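Local coordinates for protein restriction endonuclease R.BpuJI (Bacillus pumilus, PDB 2VLA) that binds its cognate DNA through the N-terminal recognition domain of a restriction endonuclease that probably cleaves DNA, at residues A[19-22]-A[23-26]; A[87-91]-A[92-96]; A[182-185]-A[186-190]; A[205-208]-A[209-212]. All blocks are in the same frame, centred on the assembly; numbering follows the deposited sequence. Where two conformers were deposited one is given.

Interaction 1 of 4, residues A[19-22]-A[23-26]; sequences KNML and DNLL. With nucleotides of chain C.
A type I beta turn from Lys19 to Leu22 runs straight into a helix whose N-cap is Met21, and Met21 O takes two backbone bonds there, from Leu25 N at 2.8 Å and from Asn24 N at 3.0 Å. The second donor sits above the carbonyl plane. Leu26 N bonds Leu22 O in the next turn. Met21 lays CB against Leu25 CD1 at 4.0 Å. Its chain bends at the last torsion, chi3 53°, and this brings CE to 3.7 Å from Asn24 ND2. Leu22 and Leu26 run side by side in the same direction, with Leu22 CD1 on Leu26 CB. The turn also holds DNA. Lys19 N bonds OP2 of DA4 of chain C at 3.1 Å, and Asn20 N bonds OP1 of the same phosphate at 2.8 Å. Two neighbouring N-H groups thus grip one phosphate. Leu22 packs on Phe106 of helix 102-112 and Leu219 of helix 203-219, while Leu25 packs on Leu52 and Ile55 of helix 41-56.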
loop_
_atom_site.group_PDB
_atom_site.type_symbol
_atom_site.label_atom_id
_atom_site.label_comp_id
_atom_site.label_asym_id
_atom_site.label_seq_id
_atom_site.Cartn_x
_atom_site.Cartn_y
_atom_site.Cartn_z
ATOM N N LYS A 19 -2.537 -7.172 -10.983
ATOM C CA LYS A 19 -1.110 -7.283 -11.357
ATOM C C LYS A 19 -0.902 -8.023 -12.691
ATOM O O LYS A 19 -0.225 -7.512 -13.581
ATOM C CB LYS A 19 -0.311 -7.973 -10.245
ATOM C CG LYS A 19 1.197 -7.929 -10.435
ATOM C CD LYS A 19 1.703 -6.509 -10.192
ATOM C CE LYS A 19 3.228 -6.401 -10.113
ATOM N NZ LYS A 19 3.861 -6.722 -11.415
ATOM N N ASN A 20 -1.448 -9.220 -12.800
ATOM C CA ASN A 20 -1.234 -10.054 -14.002
ATOM C C ASN A 20 -1.642 -9.352 -15.286
ATOM O O ASN A 20 -1.017 -9.552 -16.333
ATOM C CB ASN A 20 -2.023 -11.366 -13.892
ATOM C CG ASN A 20 -1.368 -12.375 -12.977
ATOM O OD1 ASN A 20 -0.202 -12.233 -12.609
ATOM N ND2 ASN A 20 -2.118 -13.466 -12.642
ATOM N N MET A 21 -2.732 -8.589 -15.229
ATOM C CA MET A 21 -3.279 -7.914 -16.401
ATOM C C MET A 21 -3.269 -6.397 -16.276
ATOM O O MET A 21 -4.101 -5.715 -16.861
ATOM C CB MET A 21 -4.720 -8.386 -16.650
ATOM C CG MET A 21 -4.823 -9.857 -16.986
ATOM S SD MET A 21 -6.325 -10.235 -17.854
ATOM C CE MET A 21 -6.192 -9.010 -19.179
ATOM N N LEU A 22 -2.299 -5.875 -15.536
ATOM C CA LEU A 22 -2.300 -4.455 -15.159
ATOM C C LEU A 22 -2.355 -3.528 -16.387
ATOM O O LEU A 22 -3.066 -2.527 -16.399
ATOM C CB LEU A 22 -1.063 -4.135 -14.333
ATOM C CG LEU A 22 -1.035 -2.731 -13.696
ATOM C CD1 LEU A 22 -2.266 -2.494 -12.800
ATOM C CD2 LEU A 22 0.247 -2.544 -12.897
ATOM N N ASP A 23 -1.649 -3.883 -17.441
ATOM C CA ASP A 23 -1.527 -2.984 -18.544
ATOM C C ASP A 23 -2.837 -2.879 -19.344
ATOM O O ASP A 23 -3.042 -1.906 -20.064
ATOM C CB ASP A 23 -0.330 -3.391 -19.437
ATOM C CG ASP A 23 1.033 -3.086 -18.751
ATOM O OD1 ASP A 23 1.509 -1.939 -18.851
ATOM O OD2 ASP A 23 1.547 -3.959 -18.007
ATOM N N ASN A 24 -3.735 -3.857 -19.172
ATOM C CA ASN A 24 -5.114 -3.733 -19.653
ATOM C C ASN A 24 -6.097 -3.187 -18.606
ATOM O O ASN A 24 -6.982 -2.391 -18.925
ATOM C CB ASN A 24 -5.624 -5.094 -20.149
ATOM C CG ASN A 24 -5.152 -5.412 -21.496
ATOM O OD1 ASN A 24 -5.036 -4.536 -22.341
ATOM N ND2 ASN A 24 -4.885 -6.684 -21.741
ATOM N N LEU A 25 -5.973 -3.644 -17.374
ATOM C CA LEU A 25 -6.935 -3.271 -16.349
ATOM C C LEU A 25 -6.816 -1.809 -15.886
ATOM O O LEU A 25 -7.818 -1.183 -15.619
ATOM C CB LEU A 25 -6.822 -4.217 -15.153
ATOM C CG LEU A 25 -7.519 -5.545 -15.275
ATOM C CD1 LEU A 25 -7.110 -6.437 -14.142
ATOM C CD2 LEU A 25 -9.047 -5.343 -15.314
ATOM N N LEU A 26 -5.609 -1.288 -15.787
ATOM C CA LEU A 26 -5.473 0.081 -15.285
ATOM C C LEU A 26 -6.106 1.099 -16.250
ATOM O O LEU A 26 -6.904 1.927 -15.843
ATOM C CB LEU A 26 -4.010 0.451 -14.950
ATOM C CG LEU A 26 -3.822 1.781 -14.210
ATOM C CD1 LEU A 26 -4.568 1.738 -12.886
ATOM C CD2 LEU A 26 -2.342 2.076 -14.012
ATOM P P DA C 4 -3.404 -10.515 -9.596
ATOM O OP1 DA C 4 -2.775 -10.687 -10.856
ATOM O OP2 DA C 4 -3.285 -9.248 -8.830
ATOM O "O5'" DA C 4 -4.883 -10.973 -9.635
ATOM C "C5'" DA C 4 -5.241 -12.053 -10.539
ATOM C "C4'" DA C 4 -6.386 -12.837 -9.952
ATOM O "O4'" DA C 4 -5.943 -13.654 -8.841
ATOM C "C3'" DA C 4 -7.540 -11.983 -9.396
ATOM O "O3'" DA C 4 -8.758 -12.650 -9.677
ATOM C "C2'" DA C 4 -7.255 -11.997 -7.906
ATOM C "C1'" DA C 4 -6.781 -13.423 -7.710
ATOM N N9 DA C 4 -6.026 -13.670 -6.510
ATOM C C8 DA C 4 -5.161 -12.809 -5.863
ATOM N N7 DA C 4 -4.589 -13.338 -4.814
ATOM C C5 DA C 4 -5.090 -14.630 -4.741
ATOM C C6 DA C 4 -4.884 -15.680 -3.857
ATOM N N6 DA C 4 -4.064 -15.682 -2.809
ATOM N N1 DA C 4 -5.555 -16.847 -4.118
ATOM C C2 DA C 4 -6.402 -16.894 -5.179
ATOM N N3 DA C 4 -6.662 -15.985 -6.080
ATOM C C4 DA C 4 -5.974 -14.834 -5.792
ATOM P P DC C 3 2.843 -11.621 -8.316
ATOM O OP1 DC C 3 3.158 -10.905 -9.574
ATOM O OP2 DC C 3 3.198 -11.065 -7.012
ATOM O "O5'" DC C 3 1.272 -11.903 -8.262
ATOM C "C5'" DC C 3 0.600 -12.415 -9.404
ATOM C "C4'" DC C 3 -0.795 -12.852 -9.046
ATOM O "O4'" DC C 3 -0.747 -14.038 -8.232
ATOM C "C3'" DC C 3 -1.557 -11.834 -8.204
ATOM O "O3'" DC C 3 -2.900 -11.680 -8.620
ATOM C "C2'" DC C 3 -1.516 -12.444 -6.805
ATOM C "C1'" DC C 3 -1.695 -13.886 -7.201
ATOM N N1 DC C 3 -1.447 -14.859 -6.165
ATOM C C2 DC C 3 -2.187 -16.059 -6.137
ATOM O O2 DC C 3 -3.013 -16.322 -7.056
ATOM N N3 DC C 3 -1.944 -16.924 -5.134
ATOM C C4 DC C 3 -1.047 -16.645 -4.194
ATOM N N4 DC C 3 -0.842 -17.538 -3.239
ATOM C C5 DC C 3 -0.322 -15.429 -4.206
ATOM C C6 DC C 3 -0.576 -14.562 -5.170
#

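Interaction 2 of 4, residues A[87-91]-A[92-96]; sequences IFPSG and RTNKY
A helix N-cap joins strand 86-89 to helix 91-99, and Ser90 is the capping residue, its OG accepting from Thr93 N at 3.2 Å. Chi1 of 67° sets OG between the backbone N and the carbonyl carbon, facing the first turn of the helix. Ser90 OG also bonds Gly78 O, and Thr93 OG1 bonds Met79 O, so the cap is tied to the chain just before strand 80-83. Ser90 O accepts from Asn94 N at 2.9 Å, and Gly91 O from Lys95 N at 3.0 Å. These bonds start the regular helix. Arg92 leads away from the cap to a salt bridge with Asp108 and a cation-pi contact with Tyr277. Pro89, the last residue of the strand, leans on the first turn, and its CB meets Asn94 OD1 at 3.5 Å. The amide nitrogen of Asn94 reaches back to the strand through a water, which donates to Pro89 O at 2.7 Å and accepts from Asn94 ND2 at 3.1 Å.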
loop_
_atom_site.group_PDB
_atom_site.type_symbol
_atom_site.label_atom_id
_atom_site.label_comp_id
_atom_site.label_asym_id
_atom_site.label_seq_id
_atom_site.Cartn_x
_atom_site.Cartn_y
_atom_site.Cartn_z
ATOM N N ILE A 87 -20.528 10.067 -7.506
ATOM C CA ILE A 87 -19.191 9.478 -7.629
ATOM C C ILE A 87 -18.384 10.219 -8.671
ATOM O O ILE A 87 -18.863 10.456 -9.782
ATOM C CB ILE A 87 -19.266 7.983 -8.022
ATOM C CG1 ILE A 87 -20.180 7.226 -7.052
ATOM C CG2 ILE A 87 -17.874 7.373 -8.047
ATOM C CD1 ILE A 87 -19.829 7.431 -5.581
ATOM N N PHE A 88 -17.169 10.626 -8.285
ATOM C CA PHE A 88 -16.281 11.411 -9.144
ATOM C C PHE A 88 -14.984 10.659 -9.402
ATOM O O PHE A 88 -14.521 9.917 -8.543
ATOM C CB PHE A 88 -15.924 12.734 -8.452
ATOM C CG PHE A 88 -17.100 13.661 -8.251
ATOM C CD1 PHE A 88 -17.470 14.553 -9.241
ATOM C CD2 PHE A 88 -17.819 13.634 -7.085
ATOM C CE1 PHE A 88 -18.556 15.403 -9.063
ATOM C CE2 PHE A 88 -18.901 14.496 -6.891
ATOM C CZ PHE A 88 -19.263 15.371 -7.880
ATOM N N PRO A 89 -14.337 10.933 -10.544
ATOM C CA PRO A 89 -12.957 10.476 -10.724
ATOM C C PRO A 89 -12.028 11.178 -9.759
ATOM O O PRO A 89 -12.208 12.351 -9.496
ATOM C CB PRO A 89 -12.628 10.882 -12.165
ATOM C CG PRO A 89 -13.943 11.266 -12.788
ATOM C CD PRO A 89 -14.811 11.725 -11.689
ATOM N N SER A 90 -11.049 10.472 -9.221
ATOM C CA SER A 90 -10.104 11.099 -8.280
ATOM C C SER A 90 -9.033 11.890 -9.003
ATOM O O SER A 90 -8.856 11.759 -10.215
ATOM C CB SER A 90 -9.430 10.051 -7.427
ATOM O OG SER A 90 -8.583 9.248 -8.229
ATOM N N GLY A 91 -8.290 12.684 -8.242
ATOM C CA GLY A 91 -7.108 13.374 -8.768
ATOM C C GLY A 91 -6.108 12.400 -9.402
ATOM O O GLY A 91 -5.490 12.710 -10.421
ATOM N N ARG A 92 -5.903 11.250 -8.770
ATOM C CA ARG A 92 -4.936 10.299 -9.284
ATOM C C ARG A 92 -5.376 9.761 -10.636
ATOM O O ARG A 92 -4.564 9.655 -11.577
ATOM C CB ARG A 92 -4.732 9.145 -8.305
ATOM C CG ARG A 92 -3.600 8.228 -8.704
ATOM C CD ARG A 92 -3.348 7.124 -7.698
ATOM N NE ARG A 92 -2.764 7.654 -6.463
ATOM C CZ ARG A 92 -3.236 7.422 -5.238
ATOM N NH1 ARG A 92 -4.322 6.682 -5.065
ATOM N NH2 ARG A 92 -2.626 7.934 -4.187
ATOM N N THR A 93 -6.664 9.483 -10.760
ATOM C CA THR A 93 -7.213 9.043 -12.040
ATOM C C THR A 93 -7.086 10.145 -13.084
ATOM O O THR A 93 -6.650 9.888 -14.215
ATOM C CB THR A 93 -8.674 8.631 -11.898
ATOM O OG1 THR A 93 -8.743 7.461 -11.104
ATOM C CG2 THR A 93 -9.329 8.339 -13.287
ATOM N N ASN A 94 -7.466 11.373 -12.703
ATOM C CA ASN A 94 -7.413 12.505 -13.617
ATOM C C ASN A 94 -5.988 12.692 -14.189
ATOM O O ASN A 94 -5.817 12.971 -15.370
ATOM C CB ASN A 94 -7.874 13.790 -12.915
ATOM C CG ASN A 94 -9.392 13.812 -12.639
ATOM O OD1 ASN A 94 -10.163 13.103 -13.296
ATOM N ND2 ASN A 94 -9.812 14.638 -11.679
ATOM N N LYS A 95 -4.981 12.557 -13.341
ATOM C CA LYS A 95 -3.605 12.739 -13.780
ATOM C C LYS A 95 -3.196 11.648 -14.782
ATOM O O LYS A 95 -2.590 11.926 -15.804
ATOM C CB LYS A 95 -2.656 12.755 -12.580
ATOM C CG LYS A 95 -1.189 12.850 -12.941
ATOM C CD LYS A 95 -0.336 13.166 -11.690
ATOM C CE LYS A 95 1.150 13.176 -12.027
ATOM N NZ LYS A 95 1.634 11.865 -12.550
ATOM N N TYR A 96 -3.539 10.407 -14.473
ATOM C CA TYR A 96 -3.197 9.274 -15.328
ATOM C C TYR A 96 -3.897 9.375 -16.686
ATOM O O TYR A 96 -3.310 9.054 -17.722
ATOM C CB TYR A 96 -3.559 7.979 -14.596
ATOM C CG TYR A 96 -3.376 6.715 -15.401
ATOM C CD1 TYR A 96 -2.106 6.266 -15.773
ATOM C CD2 TYR A 96 -4.472 5.948 -15.772
ATOM C CE1 TYR A 96 -1.956 5.084 -16.502
ATOM C CE2 TYR A 96 -4.327 4.771 -16.503
ATOM C CZ TYR A 96 -3.084 4.354 -16.868
ATOM O OH TYR A 96 -2.978 3.182 -17.588
HETATM O O HOH W 1 -12.718 14.776 -10.527
#

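Interaction 3 of 4, residues A[182-185]-A[186-190]; sequences EKII and EDRSN
Lys183 reaches along the helix to Asp187, one turn on. Its CB points away from residues 186-190, and the bend at chi2, 58°, turns the chain back. CD passes 3.9 Å from Asp187 OD1. CE comes closer, 3.4 Å from the same oxygen. NZ ends the chain with a salt bridge to Asp187 OD1 at 2.9 Å, meeting it on the syn side and 24° out of the carboxylate plane. This i to i+4 salt bridge lies toward the C-terminal end of helix 177-189, about 17 Å at the nearest atoms from the bound DNA. A possible further arm of the network, from Lys183 NZ to Glu186 OE2, is long and doubtful, because it rests on one of two conformers of Glu186. Asp187 OD2 is bonded to Tyr163 OH of helix 157-165, which fixes the carboxylate from its other oxygen. Ile184 and Arg188 lie alongside each other. Ile184 CG2 covers one face of the guanidinium, 3.4 Å from Arg188 NE. The far end of Arg188 forms a salt bridge with Asp159. Further on, Ser189 OG donates to Glu186 O at 2.6 Å, and Ser189 N bonds Ile185 O at 3.0 Å.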
loop_
_atom_site.group_PDB
_atom_site.type_symbol
_atom_site.label_atom_id
_atom_site.label_comp_id
_atom_site.label_asym_id
_atom_site.label_seq_id
_atom_site.Cartn_x
_atom_site.Cartn_y
_atom_site.Cartn_z
ATOM N N GLU A 182 21.790 -2.528 11.403
ATOM C CA GLU A 182 22.755 -3.039 12.375
ATOM C C GLU A 182 22.308 -4.390 12.966
ATOM O O GLU A 182 23.117 -5.312 13.133
ATOM C CB GLU A 182 23.006 -2.004 13.483
ATOM C CG GLU A 182 23.831 -0.801 12.992
ATOM C CD GLU A 182 23.904 0.369 13.994
ATOM O OE1 GLU A 182 23.096 0.422 14.943
ATOM O OE2 GLU A 182 24.767 1.253 13.800
ATOM N N LYS A 183 21.008 -4.534 13.202
ATOM C CA LYS A 183 20.466 -5.783 13.728
ATOM C C LYS A 183 20.586 -6.927 12.700
ATOM O O LYS A 183 20.939 -8.068 13.050
ATOM C CB LYS A 183 19.004 -5.576 14.144
ATOM C CG LYS A 183 18.281 -6.827 14.580
ATOM C CD LYS A 183 18.950 -7.515 15.751
ATOM C CE LYS A 183 18.136 -8.688 16.227
ATOM N NZ LYS A 183 18.905 -9.587 17.125
ATOM N N ILE A 184 20.312 -6.628 11.434
ATOM C CA ILE A 184 20.442 -7.639 10.383
ATOM C C ILE A 184 21.894 -8.092 10.284
ATOM O O ILE A 184 22.172 -9.269 10.215
ATOM C CB ILE A 184 19.918 -7.125 9.015
ATOM C CG1 ILE A 184 18.390 -6.952 9.088
ATOM C CG2 ILE A 184 20.310 -8.098 7.866
ATOM C CD1 ILE A 184 17.750 -6.322 7.857
ATOM N N ILE A 185 22.823 -7.152 10.360
ATOM C CA ILE A 185 24.231 -7.490 10.277
ATOM C C ILE A 185 24.654 -8.376 11.477
ATOM O O ILE A 185 25.372 -9.360 11.304
ATOM C CB ILE A 185 25.105 -6.224 10.216
ATOM C CG1 ILE A 185 24.937 -5.534 8.842
ATOM C CG2 ILE A 185 26.581 -6.576 10.487
ATOM C CD1 ILE A 185 25.594 -4.141 8.751
ATOM N N GLU A 186 24.175 -8.052 12.672
ATOM C CA GLU A 186 24.493 -8.868 13.849
ATOM C C GLU A 186 23.895 -10.265 13.722
ATOM O O GLU A 186 24.569 -11.267 13.985
ATOM C CB GLU A 186 23.991 -8.207 15.128
ATOM C CG GLU A 186 24.321 -9.003 16.388
ATOM C CD GLU A 186 23.616 -8.476 17.622
ATOM O OE1 GLU A 186 24.093 -7.474 18.201
ATOM O OE2 GLU A 186 22.598 -9.079 18.028
ATOM N N ASP A 187 22.638 -10.340 13.291
ATOM C CA ASP A 187 21.984 -11.618 13.137
ATOM C C ASP A 187 22.726 -12.499 12.125
ATOM O O ASP A 187 22.964 -13.684 12.378
ATOM C CB ASP A 187 20.530 -11.417 12.713
ATOM C CG ASP A 187 19.597 -11.179 13.898
ATOM O OD1 ASP A 187 20.088 -11.162 15.063
ATOM O OD2 ASP A 187 18.374 -10.989 13.667
ATOM N N ARG A 188 23.104 -11.922 10.993
ATOM C CA ARG A 188 23.825 -12.685 9.970
ATOM C C ARG A 188 25.153 -13.185 10.517
ATOM O O ARG A 188 25.600 -14.277 10.176
ATOM C CB ARG A 188 24.067 -11.842 8.725
ATOM C CG ARG A 188 22.809 -11.533 7.935
ATOM C CD ARG A 188 23.115 -10.752 6.695
ATOM N NE ARG A 188 21.905 -10.458 5.937
ATOM C CZ ARG A 188 21.876 -9.764 4.807
ATOM N NH1 ARG A 188 22.996 -9.289 4.286
ATOM N NH2 ARG A 188 20.719 -9.530 4.207
ATOM N N SER A 189 25.788 -12.378 11.359
ATOM C CA SER A 189 27.094 -12.752 11.926
ATOM C C SER A 189 26.961 -13.927 12.888
ATOM O O SER A 189 27.945 -14.612 13.191
ATOM C CB SER A 189 27.748 -11.556 12.630
ATOM O OG SER A 189 27.192 -11.344 13.912
ATOM N N ASN A 190 25.740 -14.168 13.345
ATOM C CA ASN A 190 25.442 -15.276 14.224
ATOM C C ASN A 190 24.712 -16.378 13.479
ATOM O O ASN A 190 24.118 -17.263 14.092
ATOM C CB ASN A 190 24.594 -14.795 15.398
ATOM C CG ASN A 190 25.396 -13.977 16.395
ATOM O OD1 ASN A 190 26.490 -14.367 16.781
ATOM N ND2 ASN A 190 24.853 -12.841 16.815
#

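Interaction 4 of 4, residues A[205-208]-A[209-212]; sequences YSMQ and HIRE. With nucleotides of chain C; nucleotides of chain B.
Gln208 lays its side chain across that of Glu212, with Gln208 CG 3.6 Å from Glu212 OE2 and the amide and carboxylate planes turned 86° apart. Gln208 NE2 donates to Glu212 OE2 at 2.9 Å in a nearly straight bond. OE2 lies in the plane of the amide, but the amide meets it from above the carboxylate plane. The same amide reads a base. Gln208 NE2 donates to N7 of DA4 of chain C at 3.0 Å, and Gln208 OE1 accepts from N6 of that adenine at 2.9 Å. This is the classic bidentate glutamine-adenine pair on the major-groove edge, consistent with the recognition helix of a helix-turn-helix. The Gln208 chain is extended, with chi1 at -178°, and carries the amide out to the base. Glu212 thereby acts as a second-shell residue that fixes the rotation of the amide, and its OE1 bonds Gly16 N. The helix is kinked here, and Met207 O takes Arg211 N at 2.8 Å but Ile210 N only weakly. The His209 ring turns back, with Tyr205 O at its edge, 3.4 Å from His209 CE1. A water links His209 ND1 to Tyr205 O. Helix 203-219 packs against helix 157-165 through Met207 and Ile210, both on Ala161, while His209 rests on the loop residues Arg10 and Ile13.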
loop_
_atom_site.group_PDB
_atom_site.type_symbol
_atom_site.label_atom_id
_atom_site.label_comp_id
_atom_site.label_asym_id
_atom_site.label_seq_id
_atom_site.Cartn_x
_atom_site.Cartn_y
_atom_site.Cartn_z
ATOM N N TYR A 205 -1.038 -16.015 3.510
ATOM C CA TYR A 205 -1.511 -15.300 4.689
ATOM C C TYR A 205 -0.391 -14.466 5.248
ATOM O O TYR A 205 -0.591 -13.290 5.579
ATOM C CB TYR A 205 -1.995 -16.297 5.726
ATOM C CG TYR A 205 -2.567 -15.651 6.956
ATOM C CD1 TYR A 205 -3.860 -15.147 6.957
ATOM C CD2 TYR A 205 -1.817 -15.530 8.114
ATOM C CE1 TYR A 205 -4.396 -14.550 8.071
ATOM C CE2 TYR A 205 -2.347 -14.903 9.255
ATOM C CZ TYR A 205 -3.648 -14.419 9.213
ATOM O OH TYR A 205 -4.208 -13.795 10.307
ATOM N N SER A 206 0.793 -15.040 5.307
ATOM C CA SER A 206 1.925 -14.416 5.925
ATOM C C SER A 206 2.604 -13.370 5.058
ATOM O O SER A 206 3.137 -12.368 5.582
ATOM C CB SER A 206 2.957 -15.476 6.290
ATOM O OG SER A 206 2.410 -16.445 7.135
ATOM N N MET A 207 2.617 -13.591 3.745
ATOM C CA MET A 207 3.522 -12.871 2.874
ATOM C C MET A 207 2.882 -12.129 1.693
ATOM O O MET A 207 3.506 -11.221 1.147
ATOM C CB MET A 207 4.615 -13.801 2.355
ATOM C CG MET A 207 5.725 -14.077 3.364
ATOM S SD MET A 207 6.692 -12.626 3.757
ATOM C CE MET A 207 7.500 -12.343 2.173
ATOM N N GLN A 208 1.644 -12.422 1.336
ATOM C CA GLN A 208 1.169 -11.884 0.081
ATOM C C GLN A 208 1.109 -10.345 0.153
ATOM O O GLN A 208 1.451 -9.663 -0.788
ATOM C CB GLN A 208 -0.186 -12.461 -0.335
ATOM C CG GLN A 208 -0.633 -11.910 -1.687
ATOM C CD GLN A 208 -1.778 -12.648 -2.310
ATOM O OE1 GLN A 208 -2.220 -13.679 -1.799
ATOM N NE2 GLN A 208 -2.266 -12.128 -3.430
ATOM N N HIS A 209 0.674 -9.817 1.293
ATOM C CA HIS A 209 0.557 -8.353 1.447
ATOM C C HIS A 209 1.932 -7.665 1.549
ATOM O O HIS A 209 2.059 -6.482 1.242
ATOM C CB HIS A 209 -0.299 -7.975 2.680
ATOM C CG HIS A 209 0.194 -8.567 3.948
ATOM N ND1 HIS A 209 0.017 -9.895 4.255
ATOM C CD2 HIS A 209 0.879 -8.021 4.987
ATOM C CE1 HIS A 209 0.600 -10.152 5.407
ATOM N NE2 HIS A 209 1.097 -9.017 5.889
ATOM N N ILE A 210 2.936 -8.411 1.960
ATOM C CA ILE A 210 4.273 -7.925 2.014
ATOM C C ILE A 210 4.899 -7.893 0.636
ATOM O O ILE A 210 5.430 -6.877 0.202
ATOM C CB ILE A 210 5.106 -8.721 3.031
ATOM C CG1 ILE A 210 4.510 -8.527 4.429
ATOM C CG2 ILE A 210 6.551 -8.346 2.957
ATOM C CD1 ILE A 210 5.162 -9.324 5.547
ATOM N N ARG A 211 4.802 -9.013 -0.077
ATOM C CA ARG A 211 5.234 -9.056 -1.455
ATOM C C ARG A 211 4.547 -7.965 -2.281
ATOM O O ARG A 211 5.176 -7.307 -3.092
ATOM C CB ARG A 211 4.933 -10.442 -2.065
ATOM C CG ARG A 211 5.112 -10.489 -3.570
ATOM C CD ARG A 211 6.525 -10.069 -3.986
ATOM N NE ARG A 211 6.676 -10.004 -5.441
ATOM C CZ ARG A 211 7.214 -10.964 -6.182
ATOM N NH1 ARG A 211 7.634 -12.079 -5.612
ATOM N NH2 ARG A 211 7.322 -10.809 -7.493
ATOM N N GLU A 212 3.249 -7.816 -2.105
ATOM C CA GLU A 212 2.498 -6.889 -2.941
ATOM C C GLU A 212 2.807 -5.407 -2.669
ATOM O O GLU A 212 2.873 -4.630 -3.567
ATOM C CB GLU A 212 1.018 -7.182 -2.894
ATOM C CG GLU A 212 0.732 -8.505 -3.645
ATOM C CD GLU A 212 -0.719 -8.904 -3.756
ATOM O OE1 GLU A 212 -1.583 -8.366 -3.063
ATOM O OE2 GLU A 212 -0.991 -9.833 -4.575
ATOM P P DC C 3 2.843 -11.621 -8.316
ATOM O OP1 DC C 3 3.158 -10.905 -9.574
ATOM O OP2 DC C 3 3.198 -11.065 -7.012
ATOM O "O5'" DC C 3 1.272 -11.903 -8.262
ATOM C "C5'" DC C 3 0.600 -12.415 -9.404
ATOM C "C4'" DC C 3 -0.795 -12.852 -9.046
ATOM O "O4'" DC C 3 -0.747 -14.038 -8.232
ATOM C "C3'" DC C 3 -1.557 -11.834 -8.204
ATOM O "O3'" DC C 3 -2.900 -11.680 -8.620
ATOM C "C2'" DC C 3 -1.516 -12.444 -6.805
ATOM C "C1'" DC C 3 -1.695 -13.886 -7.201
ATOM N N1 DC C 3 -1.447 -14.859 -6.165
ATOM C C2 DC C 3 -2.187 -16.059 -6.137
ATOM O O2 DC C 3 -3.013 -16.322 -7.056
ATOM N N3 DC C 3 -1.944 -16.924 -5.134
ATOM C C4 DC C 3 -1.047 -16.645 -4.194
ATOM N N4 DC C 3 -0.842 -17.538 -3.239
ATOM C C5 DC C 3 -0.322 -15.429 -4.206
ATOM C C6 DC C 3 -0.576 -14.562 -5.170
ATOM P P DA C 4 -3.404 -10.515 -9.596
ATOM O OP1 DA C 4 -2.775 -10.687 -10.856
ATOM O OP2 DA C 4 -3.285 -9.248 -8.830
ATOM O "O5'" DA C 4 -4.883 -10.973 -9.635
ATOM C "C5'" DA C 4 -5.241 -12.053 -10.539
ATOM C "C4'" DA C 4 -6.386 -12.837 -9.952
ATOM O "O4'" DA C 4 -5.943 -13.654 -8.841
ATOM C "C3'" DA C 4 -7.540 -11.983 -9.396
ATOM O "O3'" DA C 4 -8.758 -12.650 -9.677
ATOM C "C2'" DA C 4 -7.255 -11.997 -7.906
ATOM C "C1'" DA C 4 -6.781 -13.423 -7.710
ATOM N N9 DA C 4 -6.026 -13.670 -6.510
ATOM C C8 DA C 4 -5.161 -12.809 -5.863
ATOM N N7 DA C 4 -4.589 -13.338 -4.814
ATOM C C5 DA C 4 -5.090 -14.630 -4.741
ATOM C C6 DA C 4 -4.884 -15.680 -3.857
ATOM N N6 DA C 4 -4.064 -15.682 -2.809
ATOM N N1 DA C 4 -5.555 -16.847 -4.118
ATOM C C2 DA C 4 -6.402 -16.894 -5.179
ATOM N N3 DA C 4 -6.662 -15.985 -6.080
ATOM C C4 DA C 4 -5.974 -14.834 -5.792
ATOM P P DG B 8 -6.603 -17.659 5.377
ATOM O OP1 DG B 8 -6.752 -17.536 6.827
ATOM O OP2 DG B 8 -5.244 -17.623 4.820
ATOM O "O5'" DG B 8 -7.279 -18.989 4.826
ATOM C "C5'" DG B 8 -8.650 -19.246 5.135
ATOM C "C4'" DG B 8 -9.291 -20.107 4.074
ATOM O "O4'" DG B 8 -9.417 -19.355 2.840
ATOM C "C3'" DG B 8 -8.525 -21.360 3.696
ATOM O "O3'" DG B 8 -9.462 -22.430 3.397
ATOM C "C2'" DG B 8 -7.684 -20.920 2.477
ATOM C "C1'" DG B 8 -8.607 -19.927 1.795
ATOM N N9 DG B 8 -8.003 -18.782 1.122
ATOM C C8 DG B 8 -7.042 -17.927 1.623
ATOM N N7 DG B 8 -6.765 -16.941 0.823
ATOM C C5 DG B 8 -7.631 -17.135 -0.258
ATOM C C6 DG B 8 -7.842 -16.348 -1.398
ATOM O O6 DG B 8 -7.289 -15.316 -1.746
ATOM N N1 DG B 8 -8.824 -16.906 -2.257
ATOM C C2 DG B 8 -9.552 -18.041 -1.990
ATOM N N2 DG B 8 -10.465 -18.417 -2.945
ATOM N N3 DG B 8 -9.378 -18.775 -0.898
ATOM C C4 DG B 8 -8.419 -18.254 -0.079
HETATM O O HOH W 2 -1.740 -11.695 2.972
#

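How the interactions relate
The four contacts follow one another along the chain, and none nests in or crosses another. Each is local, between residues a few positions apart. Interaction 1 leads from a DNA-bound turn into helix 22-36. Interaction 2 starts helix 91-99 after strand 86-89. These two touch, with Leu26 CD2 3.7 Å from Tyr96 CZ. Interaction 3 lies toward the C-terminal end of helix 177-189, and interaction 4 lies in helix 203-219, the next helix in the chain. Interactions 2 and 3 lie on opposite sides of the chain's centre, with centres about 45 Å apart. Interactions 1 and 4 do not touch, yet both hold DA4 of chain C, one at the phosphate and one at the base.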